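Long-range contact in putative aminotransferase (Actinomadura melliaura, PDB 4ZWV), which probably acts as a pyridoxal phosphate-dependent sugar aminotransferase in building the aminopentose of the indolocarbazole AT2433: residues P33-F38 against M241-A246. Numbering follows the deposited sequence.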
loop_
_atom_site.group_PDB
_atom_site.type_symbol
_atom_site.label_atom_id
_atom_site.label_comp_id
_atom_site.label_asym_id
_atom_site.label_seq_id
_atom_site.Cartn_x
_atom_site.Cartn_y
_atom_site.Cartn_z
ATOM N N PRO A 33 4.221 11.229 15.628
ATOM C CA PRO A 33 3.317 12.126 16.354
ATOM C C PRO A 33 2.204 12.735 15.511
ATOM O O PRO A 33 1.133 12.987 16.067
ATOM C CB PRO A 33 4.256 13.224 16.887
ATOM C CG PRO A 33 5.475 13.143 16.031
ATOM C CD PRO A 33 5.618 11.697 15.655
ATOM N N ARG A 34 2.417 12.965 14.219
ATOM C CA ARG A 34 1.333 13.537 13.424
ATOM C C ARG A 34 0.227 12.504 13.213
ATOM O O ARG A 34 -0.950 12.839 13.249
ATOM C CB ARG A 34 1.835 14.062 12.074
ATOM C CG ARG A 34 2.933 15.135 12.168
ATOM C CD ARG A 34 2.402 16.508 12.603
ATOM N NE ARG A 34 1.986 16.552 13.999
ATOM C CZ ARG A 34 2.815 16.604 15.034
ATOM N NH1 ARG A 34 2.327 16.640 16.266
ATOM N NH2 ARG A 34 4.128 16.608 14.846
ATOM N N VAL A 35 0.613 11.248 12.998
ATOM C CA VAL A 35 -0.368 10.175 12.901
ATOM C C VAL A 35 -1.185 10.091 14.187
ATOM O O VAL A 35 -2.407 9.981 14.139
ATOM C CB VAL A 35 0.308 8.825 12.611
ATOM C CG1 VAL A 35 -0.653 7.659 12.913
ATOM C CG2 VAL A 35 0.782 8.774 11.177
ATOM N N ALA A 36 -0.513 10.160 15.332
ATOM C CA ALA A 36 -1.213 10.119 16.618
ATOM C C ALA A 36 -2.182 11.293 16.762
ATOM O O ALA A 36 -3.316 11.113 17.204
ATOM C CB ALA A 36 -0.214 10.109 17.768
ATOM N N GLU A 37 -1.739 12.482 16.362
ATOM C CA GLU A 37 -2.562 13.689 16.426
ATOM C C GLU A 37 -3.799 13.571 15.532
ATOM O O GLU A 37 -4.917 13.910 15.927
ATOM C CB GLU A 37 -1.729 14.918 16.023
ATOM C CG GLU A 37 -2.485 16.242 16.119
ATOM C CD GLU A 37 -1.695 17.440 15.624
ATOM O OE1 GLU A 37 -0.506 17.287 15.272
ATOM O OE2 GLU A 37 -2.275 18.547 15.588
ATOM N N PHE A 38 -3.593 13.065 14.321
ATOM C CA PHE A 38 -4.668 12.898 13.361
ATOM C C PHE A 38 -5.677 11.852 13.847
ATOM O O PHE A 38 -6.889 12.076 13.795
ATOM C CB PHE A 38 -4.053 12.511 12.010
ATOM C CG PHE A 38 -5.015 12.496 10.854
ATOM C CD1 PHE A 38 -5.883 13.551 10.633
ATOM C CD2 PHE A 38 -5.003 11.442 9.947
ATOM C CE1 PHE A 38 -6.742 13.543 9.552
ATOM C CE2 PHE A 38 -5.863 11.428 8.855
ATOM C CZ PHE A 38 -6.742 12.480 8.660
HETATM N N MSE A 241 -0.350 4.458 7.810
HETATM C CA MSE A 241 -0.163 5.835 7.362
HETATM C C MSE A 241 1.070 6.423 8.048
HETATM O O MSE A 241 1.348 6.091 9.208
HETATM C CB MSE A 241 -1.400 6.686 7.703
HETATM C CG MSE A 241 -1.288 8.129 7.228
HETATM SE SE MSE A 241 -2.717 9.260 7.880
HETATM C CE MSE A 241 -4.231 8.387 7.017
ATOM N N THR A 242 1.785 7.313 7.358
ATOM C CA THR A 242 2.929 7.993 7.951
ATOM C C THR A 242 2.642 9.477 8.174
ATOM O O THR A 242 1.590 9.987 7.760
ATOM C CB THR A 242 4.156 7.854 7.073
ATOM O OG1 THR A 242 3.865 8.446 5.802
ATOM C CG2 THR A 242 4.503 6.385 6.892
ATOM N N ASP A 243 3.576 10.165 8.826
ATOM C CA ASP A 243 3.322 11.543 9.263
ATOM C C ASP A 243 3.165 12.543 8.120
ATOM O O ASP A 243 2.448 13.529 8.276
ATOM C CB ASP A 243 4.435 12.017 10.211
ATOM C CG ASP A 243 4.161 11.650 11.667
ATOM O OD1 ASP A 243 3.326 10.747 11.924
ATOM O OD2 ASP A 243 4.792 12.255 12.557
ATOM N N LEU A 244 3.807 12.309 6.975
ATOM C CA LEU A 244 3.632 13.210 5.831
ATOM C C LEU A 244 2.155 13.328 5.454
ATOM O O LEU A 244 1.615 14.440 5.279
ATOM C CB LEU A 244 4.442 12.727 4.629
ATOM C CG LEU A 244 4.235 13.437 3.293
ATOM C CD1 LEU A 244 4.649 14.911 3.372
ATOM C CD2 LEU A 244 4.996 12.710 2.190
ATOM N N ASN A 245 1.487 12.189 5.359
ATOM C CA ASN A 245 0.094 12.200 4.954
ATOM C C ASN A 245 -0.816 12.595 6.100
ATOM O O ASN A 245 -1.806 13.291 5.878
ATOM C CB ASN A 245 -0.270 10.831 4.373
ATOM C CG ASN A 245 0.582 10.508 3.170
ATOM O OD1 ASN A 245 1.560 9.769 3.277
ATOM N ND2 ASN A 245 0.261 11.119 2.030
ATOM N N ALA A 246 -0.469 12.222 7.329
ATOM C CA ALA A 246 -1.285 12.667 8.466
ATOM C C ALA A 246 -1.264 14.194 8.587
ATOM O O ALA A 246 -2.283 14.803 8.938
ATOM C CB ALA A 246 -0.811 12.028 9.759
#
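Asp243 OD1 accepts the backbone N-H of Val35 (N to OD1 3.0 Å) and also that of Gly32, while OD2 of the same carboxylate takes the backbone N of Arg34 at 3.0 Å with a nearly straight N-H···O angle of 166°. A carboxylate from the start of helix 243-273 thus accepts backbone N-H groups at the start of helix 33-46, tying together two helices of the fold-type I aminotransferase. Both bonds across the contact reach the carboxylate from above its plane, and the buried negative charge is probably stabilised by the N-terminal end of helix 33-46, whose N-H groups point at it. An alanine in place of Asp243 would probably leave the N-H groups of Gly32, Arg34 and Val35 without these acceptors, and helix 33-46 less firmly tied to helix 243-273. Arg34 lays CB and CG against the carboxylate, but its chain, bent at chi2 and chi3, turns the guanidinium to Glu37, where NE and NH1 both hold OE1 in a side-on salt bridge; Glu37 OE2 bridges to Arg19. The methyl of Ala246 packs against Val35 CG2 and Phe38 CB. Ala246 O lies over one face of the Phe38 ring, offset toward the rim, and selenomethionine Met241 makes an oblique Met-aromatic contact, SE 3.8 Å from Phe38 CD2.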